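Long-range contact in protein pelota homolog (Archaeoglobus fulgidus, PDB 3OBY), which probably recognises stalled ribosomes and cleaves their mRNA through a metal-dependent endoribonuclease activity, helping to release non-functional ribosomes and clear damaged messages: residues A[132-143]-A[172-180]. Numbering follows the deposited sequence.
Sequences VMLTIEEGYAVA and FFGEVAAKL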
loop_
_atom_site.group_PDB
_atom_site.type_symbol
_atom_site.label_atom_id
_atom_site.label_comp_id
_atom_site.label_asym_id
_atom_site.label_seq_id
_atom_site.Cartn_x
_atom_site.Cartn_y
_atom_site.Cartn_z
ATOM N N VAL A 132 8.723 1.176 -15.295
ATOM C CA VAL A 132 9.898 1.268 -16.152
ATOM C C VAL A 132 10.844 2.352 -15.645
ATOM O O VAL A 132 10.429 3.464 -15.327
ATOM C CB VAL A 132 9.529 1.589 -17.622
ATOM C CG1 VAL A 132 10.795 1.931 -18.411
ATOM C CG2 VAL A 132 8.835 0.397 -18.255
ATOM N N MET A 133 12.122 2.014 -15.566
ATOM C CA MET A 133 13.123 2.953 -15.108
ATOM C C MET A 133 14.009 3.365 -16.273
ATOM O O MET A 133 14.455 2.525 -17.056
ATOM C CB MET A 133 13.967 2.325 -14.005
ATOM C CG MET A 133 13.299 2.308 -12.650
ATOM S SD MET A 133 14.308 1.451 -11.452
ATOM C CE MET A 133 13.066 0.424 -10.602
ATOM N N LEU A 134 14.255 4.666 -16.382
ATOM C CA LEU A 134 15.081 5.215 -17.449
ATOM C C LEU A 134 16.153 6.146 -16.919
ATOM O O LEU A 134 15.851 7.201 -16.359
ATOM C CB LEU A 134 14.219 5.992 -18.439
ATOM C CG LEU A 134 15.023 6.828 -19.439
ATOM C CD1 LEU A 134 15.521 5.923 -20.546
ATOM C CD2 LEU A 134 14.162 7.935 -20.020
ATOM N N THR A 135 17.406 5.755 -17.094
ATOM C CA THR A 135 18.518 6.592 -16.668
ATOM C C THR A 135 18.988 7.270 -17.942
ATOM O O THR A 135 19.182 6.608 -18.961
ATOM C CB THR A 135 19.655 5.759 -16.075
ATOM O OG1 THR A 135 19.964 4.674 -16.959
ATOM C CG2 THR A 135 19.255 5.215 -14.717
ATOM N N ILE A 136 19.149 8.586 -17.896
ATOM C CA ILE A 136 19.557 9.322 -19.082
ATOM C C ILE A 136 20.544 10.440 -18.792
ATOM O O ILE A 136 20.486 11.103 -17.753
ATOM C CB ILE A 136 18.329 9.929 -19.795
ATOM C CG1 ILE A 136 18.714 10.423 -21.190
ATOM C CG2 ILE A 136 17.773 11.086 -18.977
ATOM C CD1 ILE A 136 17.544 10.979 -21.991
ATOM N N GLU A 137 21.453 10.635 -19.736
ATOM C CA GLU A 137 22.475 11.662 -19.655
ATOM C C GLU A 137 22.748 12.025 -21.108
ATOM O O GLU A 137 22.412 11.251 -22.003
ATOM C CB GLU A 137 23.739 11.101 -19.004
ATOM C CG GLU A 137 24.534 10.164 -19.897
ATOM C CD GLU A 137 25.626 9.432 -19.146
ATOM O OE1 GLU A 137 26.434 10.096 -18.463
ATOM O OE2 GLU A 137 25.677 8.189 -19.242
ATOM N N GLU A 138 23.345 13.188 -21.344
ATOM C CA GLU A 138 23.636 13.627 -22.706
ATOM C C GLU A 138 24.057 12.499 -23.639
ATOM O O GLU A 138 25.040 11.804 -23.384
ATOM C CB GLU A 138 24.725 14.704 -22.710
ATOM C CG GLU A 138 24.239 16.114 -22.412
ATOM C CD GLU A 138 25.258 17.172 -22.813
ATOM O OE1 GLU A 138 26.389 17.145 -22.282
ATOM O OE2 GLU A 138 24.930 18.028 -23.664
ATOM N N GLY A 139 23.293 12.323 -24.713
ATOM C CA GLY A 139 23.588 11.306 -25.706
ATOM C C GLY A 139 23.585 9.845 -25.294
ATOM O O GLY A 139 24.129 9.006 -26.011
ATOM N N TYR A 140 22.979 9.518 -24.160
ATOM C CA TYR A 140 22.944 8.125 -23.723
ATOM C C TYR A 140 21.784 7.822 -22.780
ATOM O O TYR A 140 21.493 8.594 -21.864
ATOM C CB TYR A 140 24.266 7.749 -23.049
ATOM C CG TYR A 140 24.322 6.314 -22.589
ATOM C CD1 TYR A 140 24.115 5.266 -23.487
ATOM C CD2 TYR A 140 24.581 5.999 -21.257
ATOM C CE1 TYR A 140 24.165 3.942 -23.070
ATOM C CE2 TYR A 140 24.635 4.680 -20.830
ATOM C CZ TYR A 140 24.427 3.657 -21.741
ATOM O OH TYR A 140 24.492 2.351 -21.321
ATOM N N ALA A 141 21.132 6.686 -23.010
ATOM C CA ALA A 141 20.004 6.279 -22.188
ATOM C C ALA A 141 19.862 4.764 -22.110
ATOM O O ALA A 141 20.158 4.041 -23.062
ATOM C CB ALA A 141 18.722 6.889 -22.730
ATOM N N VAL A 142 19.404 4.297 -20.955
ATOM C CA VAL A 142 19.191 2.878 -20.710
ATOM C C VAL A 142 17.918 2.719 -19.896
ATOM O O VAL A 142 17.710 3.416 -18.902
ATOM C CB VAL A 142 20.355 2.257 -19.912
ATOM C CG1 VAL A 142 20.056 0.796 -19.602
ATOM C CG2 VAL A 142 21.635 2.382 -20.696
ATOM N N ALA A 143 17.066 1.799 -20.318
ATOM C CA ALA A 143 15.823 1.572 -19.612
ATOM C C ALA A 143 15.671 0.116 -19.223
ATOM O O ALA A 143 16.129 -0.786 -19.921
ATOM C CB ALA A 143 14.652 2.002 -20.471
ATOM N N PHE A 172 17.443 12.767 -29.805
ATOM C CA PHE A 172 17.876 11.540 -29.170
ATOM C C PHE A 172 16.647 11.185 -28.330
ATOM O O PHE A 172 16.242 10.022 -28.227
ATOM C CB PHE A 172 19.100 11.858 -28.297
ATOM C CG PHE A 172 19.449 10.796 -27.301
ATOM C CD1 PHE A 172 19.720 9.496 -27.707
ATOM C CD2 PHE A 172 19.504 11.099 -25.943
ATOM C CE1 PHE A 172 20.051 8.514 -26.777
ATOM C CE2 PHE A 172 19.834 10.125 -25.003
ATOM C CZ PHE A 172 20.103 8.826 -25.423
ATOM N N PHE A 173 16.038 12.233 -27.773
ATOM C CA PHE A 173 14.843 12.133 -26.943
ATOM C C PHE A 173 13.706 11.430 -27.672
ATOM O O PHE A 173 13.156 10.440 -27.186
ATOM C CB PHE A 173 14.378 13.533 -26.528
ATOM C CG PHE A 173 15.280 14.213 -25.534
ATOM C CD1 PHE A 173 16.514 13.667 -25.189
ATOM C CD2 PHE A 173 14.894 15.412 -24.944
ATOM C CE1 PHE A 173 17.350 14.303 -24.272
ATOM C CE2 PHE A 173 15.722 16.058 -24.026
ATOM C CZ PHE A 173 16.953 15.502 -23.689
ATOM N N GLY A 174 13.348 11.963 -28.834
ATOM C CA GLY A 174 12.277 11.376 -29.614
ATOM C C GLY A 174 12.426 9.879 -29.777
ATOM O O GLY A 174 11.451 9.139 -29.648
ATOM N N GLU A 175 13.646 9.429 -30.059
ATOM C CA GLU A 175 13.917 8.006 -30.247
ATOM C C GLU A 175 13.693 7.225 -28.958
ATOM O O GLU A 175 13.113 6.139 -28.980
ATOM C CB GLU A 175 15.352 7.801 -30.737
ATOM C CG GLU A 175 15.609 8.325 -32.142
ATOM C CD GLU A 175 17.051 8.150 -32.575
ATOM O OE1 GLU A 175 17.863 7.662 -31.761
ATOM O OE2 GLU A 175 17.376 8.502 -33.730
ATOM N N VAL A 176 14.158 7.779 -27.841
ATOM C CA VAL A 176 13.991 7.132 -26.544
ATOM C C VAL A 176 12.506 7.031 -26.232
ATOM O O VAL A 176 12.002 5.962 -25.872
ATOM C CB VAL A 176 14.667 7.944 -25.414
ATOM C CG1 VAL A 176 14.449 7.258 -24.073
ATOM C CG2 VAL A 176 16.147 8.093 -25.694
ATOM N N ALA A 177 11.814 8.155 -26.380
ATOM C CA ALA A 177 10.390 8.218 -26.108
ATOM C C ALA A 177 9.597 7.207 -26.928
ATOM O O ALA A 177 8.659 6.588 -26.426
ATOM C CB ALA A 177 9.873 9.628 -26.390
ATOM N N ALA A 178 9.983 7.024 -28.185
ATOM C CA ALA A 178 9.256 6.119 -29.081
ATOM C C ALA A 178 9.426 4.684 -28.611
ATOM O O ALA A 178 8.495 3.855 -28.727
ATOM C CB ALA A 178 9.792 6.251 -30.492
ATOM N N LYS A 179 10.587 4.369 -28.077
ATOM C CA LYS A 179 10.694 3.005 -27.681
ATOM C C LYS A 179 10.098 2.853 -26.280
ATOM O O LYS A 179 9.573 1.766 -25.957
ATOM C CB LYS A 179 12.138 2.591 -27.921
ATOM C CG LYS A 179 13.131 3.496 -27.302
ATOM C CD LYS A 179 14.530 2.963 -27.524
ATOM C CE LYS A 179 14.959 3.078 -28.967
ATOM N NZ LYS A 179 16.338 2.581 -29.167
ATOM N N LEU A 180 10.181 3.859 -25.430
ATOM C CA LEU A 180 9.505 3.654 -24.173
ATOM C C LEU A 180 7.993 3.390 -24.497
ATOM O O LEU A 180 7.330 2.519 -23.913
ATOM C CB LEU A 180 9.596 4.896 -23.346
ATOM C CG LEU A 180 10.907 5.225 -22.646
ATOM C CD1 LEU A 180 10.802 6.612 -22.042
ATOM C CD2 LEU A 180 11.190 4.199 -21.556
#
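The ring of F172 fits beneath the type II turn of the hairpin, E137 to Y140, with G139 over one face: G139 CA makes a CH-pi contact 4.2 Å from the F172 ring centroid, 16° off the normal. V176 CG2, one helical turn on, covers the opposite face, while the backbone N of A141 meets the ring edge. With CG anti to the backbone N (chi1 165°), F172 reaches up to the strands, and its CZ lies 3.6 Å from A141 CB.

The rest is apolar packing, and no hydrogen bond crosses between the segments. I136 CD1 touches F172 CE2 at 3.9 Å and also meets F173 CE1, the I136 and F173 side chains crossing at about a right angle. Further along, L134 CD1 rests on V176 CG1 at 3.9 Å, and L134 CD2 approaches L180 CD1. The other branch of L180, CD2, reaches V132 CG1 at 3.9 Å and lies near A143 CB.

Helix 172-180 thus lies along one face of the hairpin, nearly antiparallel to strand 132-137 and nearly parallel to strand 140-143. With helix 196-207, whose F200 packs against L134, F173 and V176, it covers one face of the mixed sheet; M133 and T135 face helix 224-233 on the other, a three-layer alpha/beta/alpha arrangement in the central domain.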